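Angiogenin-1 (Salmo salar, PDB 7BFK) probably cleaves RNA as a secreted endonuclease of the pancreatic ribonuclease family. Local coordinates at residues A[3-6]-A[7-10]; A[26-29]-A[30-33]. All coordinates share one frame; numbering follows the deposited sequence.

Interaction 1 of 2, residues A[3-6]-A[7-10]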
loop_
_atom_site.group_PDB
_atom_site.type_symbol
_atom_site.label_atom_id
_atom_site.label_comp_id
_atom_site.label_asym_id
_atom_site.label_seq_id
_atom_site.Cartn_x
_atom_site.Cartn_y
_atom_site.Cartn_z
ATOM N N VAL A 3 -3.372 -9.633 17.564
ATOM C CA VAL A 3 -2.546 -9.578 16.334
ATOM C C VAL A 3 -3.435 -10.028 15.171
ATOM O O VAL A 3 -4.166 -11.002 15.337
ATOM C CB VAL A 3 -1.288 -10.469 16.458
ATOM C CG1 VAL A 3 -0.572 -10.626 15.126
ATOM C CG2 VAL A 3 -0.319 -9.965 17.526
ATOM N N ASN A 4 -3.437 -9.282 14.085
ATOM C CA ASN A 4 -3.995 -9.737 12.795
ATOM C C ASN A 4 -2.823 -9.714 11.836
ATOM O O ASN A 4 -2.412 -8.621 11.445
ATOM C CB ASN A 4 -5.168 -8.919 12.277
ATOM C CG ASN A 4 -5.718 -9.519 10.996
ATOM O OD1 ASN A 4 -4.963 -9.822 10.074
ATOM N ND2 ASN A 4 -7.025 -9.721 10.941
ATOM N N GLN A 5 -2.302 -10.880 11.477
ATOM C CA GLN A 5 -1.086 -10.985 10.649
ATOM C C GLN A 5 -1.299 -10.269 9.298
ATOM O O GLN A 5 -0.303 -9.805 8.738
ATOM C CB GLN A 5 -0.693 -12.446 10.478
ATOM C CG GLN A 5 0.725 -12.603 9.956
ATOM C CD GLN A 5 1.732 -11.922 10.853
ATOM O OE1 GLN A 5 2.666 -11.266 10.385
ATOM N NE2 GLN A 5 1.536 -12.053 12.159
ATOM N N GLN A 6 -2.531 -10.217 8.787
ATOM C CA GLN A 6 -2.837 -9.540 7.493
ATOM C C GLN A 6 -2.698 -8.030 7.682
ATOM O O GLN A 6 -2.318 -7.332 6.718
ATOM C CB GLN A 6 -4.196 -9.964 6.946
ATOM C CG GLN A 6 -4.091 -11.244 6.137
ATOM C CD GLN A 6 -5.415 -11.857 5.763
ATOM O OE1 GLN A 6 -6.475 -11.503 6.293
ATOM N NE2 GLN A 6 -5.350 -12.820 4.857
ATOM N N TYR A 7 -2.931 -7.547 8.892
ATOM C CA TYR A 7 -2.721 -6.113 9.233
ATOM C C TYR A 7 -1.217 -5.843 9.209
ATOM O O TYR A 7 -0.803 -4.867 8.580
ATOM C CB TYR A 7 -3.360 -5.743 10.567
ATOM C CG TYR A 7 -3.134 -4.311 10.966
ATOM C CD1 TYR A 7 -3.232 -3.292 10.033
ATOM C CD2 TYR A 7 -2.822 -3.969 12.273
ATOM C CE1 TYR A 7 -3.021 -1.972 10.380
ATOM C CE2 TYR A 7 -2.633 -2.651 12.644
ATOM C CZ TYR A 7 -2.732 -1.646 11.693
ATOM O OH TYR A 7 -2.529 -0.343 12.037
ATOM N N ASN A 8 -0.405 -6.688 9.864
ATOM C CA ASN A 8 1.074 -6.537 9.841
ATOM C C ASN A 8 1.560 -6.570 8.387
ATOM O O ASN A 8 2.435 -5.768 8.018
ATOM C CB ASN A 8 1.797 -7.600 10.673
ATOM C CG ASN A 8 1.594 -7.388 12.156
ATOM O OD1 ASN A 8 0.522 -7.675 12.698
ATOM N ND2 ASN A 8 2.615 -6.858 12.811
ATOM N N HIS A 9 1.026 -7.491 7.594
ATOM C CA HIS A 9 1.395 -7.620 6.162
ATOM C C HIS A 9 1.031 -6.297 5.444
ATOM O O HIS A 9 1.844 -5.793 4.672
ATOM C CB HIS A 9 0.707 -8.837 5.549
ATOM C CG HIS A 9 1.413 -9.360 4.342
ATOM N ND1 HIS A 9 2.248 -8.564 3.571
ATOM C CD2 HIS A 9 1.370 -10.562 3.733
ATOM C CE1 HIS A 9 2.717 -9.267 2.561
ATOM N NE2 HIS A 9 2.185 -10.498 2.630
ATOM N N PHE A 10 -0.147 -5.763 5.714
ATOM C CA PHE A 10 -0.641 -4.492 5.107
ATOM C C PHE A 10 0.326 -3.357 5.442
ATOM O O PHE A 10 0.760 -2.647 4.531
ATOM C CB PHE A 10 -2.054 -4.182 5.580
ATOM C CG PHE A 10 -2.580 -2.871 5.055
ATOM C CD1 PHE A 10 -2.239 -1.675 5.660
ATOM C CD2 PHE A 10 -3.387 -2.839 3.926
ATOM C CE1 PHE A 10 -2.693 -0.467 5.145
ATOM C CE2 PHE A 10 -3.851 -1.627 3.421
ATOM C CZ PHE A 10 -3.506 -0.456 4.031
#
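N4 holds the N-cap of helix 5-14, and the i to i+4 ladder starts at its own carbonyl: N8 N reaches N4 O in the carbonyl plane at 3.2 Å, H9 N binds Q5 O at 2.9 Å, and F10 N binds Q6 O. The cap itself is the N4 side chain. With CG anti to the backbone N (chi1 -177°), the amide folds forward over the first turn and presents OD1 to two backbone N-H groups. Y7 N donates to N4 OD1 at 3.3 Å from above the plane of the amide, well off a lone pair, while the bond from Q6 N to the same oxygen, at 2.8 Å, is bent and weak. Y7 N also makes a weak bond to N4 O, so one N-H is divided between the backbone and side-chain oxygens of N4. The N4 and Y7 side chains meet at their first carbons, CB to CB 4.0 Å, before the tyrosine side chain goes on to P51 and Q55 of helix 51-55. Q5 bends at chi2 (57°), which carries OE1 forward round the helix to N8 CB at 3.8 Å, the two side chains crossing at about a right angle. On the next turn, the H9 ring meets H114 edge-to-face. Two N-H groups of the first turn, which have no carbonyl four residues back within the helix, thus find an acceptor in N4 OD1, although neither bond is ideal.

Interaction 2 of 2, residues A[26-29]-A[30-33]; sequences SQME and ILNL
M28 and L31 meet at their ends on helix 24-32 of the ribonuclease A-type fold, on a face that looks onto N44 of strand 43-47. From M28 CB, which lies 4.1 Å from N32 ND2, the chain leaves with CG beside the backbone N and bends at chi2 (-51°) and again at chi3. These bends bring SD and then the terminal CE each to 4.1 Å from L31 CD1, so the thioether and its methyl both rest on a single leucine branch, the two side chains crossing obliquely. Backbone bonds run beneath: N32 N binds M28 O at 2.7 Å and L33 N binds E29 O at 2.8 Å, both nearly straight on to the carbonyl. The E29 and L33 side chains run alongside each other in the same direction, with E29 CG 4.0 Å from L33 CD1, and the carboxylate continues to H89 through OE1. The N32 amide is buried and used at both ends, ND2 giving to Y94 OH and OD1 accepting from K41 N. A leucine here would probably leave the Y94 hydroxyl and the K41 amide without these partners. N32 CG itself sits 3.3 Å from M28 O.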
loop_
_atom_site.group_PDB
_atom_site.type_symbol
_atom_site.label_atom_id
_atom_site.label_comp_id
_atom_site.label_asym_id
_atom_site.label_seq_id
_atom_site.Cartn_x
_atom_site.Cartn_y
_atom_site.Cartn_z
ATOM N N SER A 26 14.690 0.519 -3.900
ATOM C CA SER A 26 15.000 -0.292 -2.690
ATOM C C SER A 26 13.720 -0.912 -2.106
ATOM O O SER A 26 13.748 -2.118 -1.798
ATOM C CB SER A 26 15.772 0.508 -1.655
ATOM O OG SER A 26 15.050 1.658 -1.243
ATOM N N GLN A 27 12.631 -0.149 -1.998
ATOM C CA GLN A 27 11.371 -0.644 -1.378
ATOM C C GLN A 27 10.709 -1.707 -2.263
ATOM O O GLN A 27 10.244 -2.718 -1.694
ATOM C CB GLN A 27 10.442 0.512 -1.027
ATOM C CG GLN A 27 11.043 1.448 0.006
ATOM C CD GLN A 27 11.547 0.686 1.205
ATOM O OE1 GLN A 27 10.843 -0.138 1.776
ATOM N NE2 GLN A 27 12.792 0.943 1.580
ATOM N N MET A 28 10.672 -1.523 -3.589
ATOM C CA MET A 28 10.037 -2.512 -4.499
ATOM C C MET A 28 10.873 -3.801 -4.502
ATOM O O MET A 28 10.278 -4.890 -4.506
ATOM C CB MET A 28 9.882 -1.980 -5.929
ATOM C CG MET A 28 8.906 -0.824 -6.054
ATOM S SD MET A 28 7.273 -1.162 -5.290
ATOM C CE MET A 28 6.759 -2.600 -6.218
ATOM N N GLU A 29 12.206 -3.691 -4.483
ATOM C CA GLU A 29 13.088 -4.885 -4.454
ATOM C C GLU A 29 12.627 -5.768 -3.286
ATOM O O GLU A 29 12.407 -6.989 -3.491
ATOM C CB GLU A 29 14.555 -4.483 -4.321
ATOM C CG GLU A 29 15.511 -5.590 -4.704
ATOM C CD GLU A 29 16.979 -5.274 -4.471
ATOM O OE1 GLU A 29 17.823 -5.881 -5.155
ATOM O OE2 GLU A 29 17.270 -4.434 -3.596
ATOM N N ILE A 30 12.429 -5.156 -2.121
ATOM C CA ILE A 30 11.958 -5.834 -0.875
ATOM C C ILE A 30 10.663 -6.604 -1.162
ATOM O O ILE A 30 10.596 -7.778 -0.804
ATOM C CB ILE A 30 11.770 -4.822 0.272
ATOM C CG1 ILE A 30 13.073 -4.090 0.618
ATOM C CG2 ILE A 30 11.164 -5.499 1.486
ATOM C CD1 ILE A 30 14.273 -4.996 0.776
ATOM N N LEU A 31 9.650 -5.950 -1.746
ATOM C CA LEU A 31 8.363 -6.599 -2.109
ATOM C C LEU A 31 8.590 -7.681 -3.178
ATOM O O LEU A 31 8.009 -8.762 -3.051
ATOM C CB LEU A 31 7.376 -5.551 -2.641
ATOM C CG LEU A 31 6.821 -4.554 -1.628
ATOM C CD1 LEU A 31 5.871 -3.585 -2.321
ATOM C CD2 LEU A 31 6.110 -5.260 -0.470
ATOM N N ASN A 32 9.378 -7.393 -4.210
ATOM C CA ASN A 32 9.551 -8.310 -5.374
ATOM C C ASN A 32 10.256 -9.605 -4.948
ATOM O O ASN A 32 9.863 -10.683 -5.465
ATOM C CB ASN A 32 10.250 -7.604 -6.532
ATOM C CG ASN A 32 9.359 -6.558 -7.173
ATOM O OD1 ASN A 32 8.146 -6.634 -7.053
ATOM N ND2 ASN A 32 9.948 -5.600 -7.861
ATOM N N LEU A 33 11.230 -9.516 -4.038
ATOM C CA LEU A 33 12.020 -10.690 -3.559
ATOM C C LEU A 33 11.115 -11.716 -2.866
ATOM O O LEU A 33 11.548 -12.867 -2.748
ATOM C CB LEU A 33 13.122 -10.210 -2.611
ATOM C CG LEU A 33 14.268 -9.450 -3.273
ATOM C CD1 LEU A 33 15.103 -8.713 -2.240
ATOM C CD2 LEU A 33 15.134 -10.390 -4.102
#

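How the interactions relate
Interaction 1 lies on helix 5-14 and interaction 2 on helix 24-32, the first two helices of the chain, and interaction 1 closes before interaction 2 opens. Their centres are 18 Å apart and their nearest atoms about 6 Å apart, so the two do not touch. The centre of each lies about 13 Å from the centre of the chain, and each meets a different strand of the antiparallel sheet: residues 3-10 lean on strand 111-113, and also on helix 51-55, while residues 26-33 lean on strand 43-47. Both belong to the same pancreatic ribonuclease domain, and the two helices thus pack against separate strands of one compact, single-chain enzyme fold.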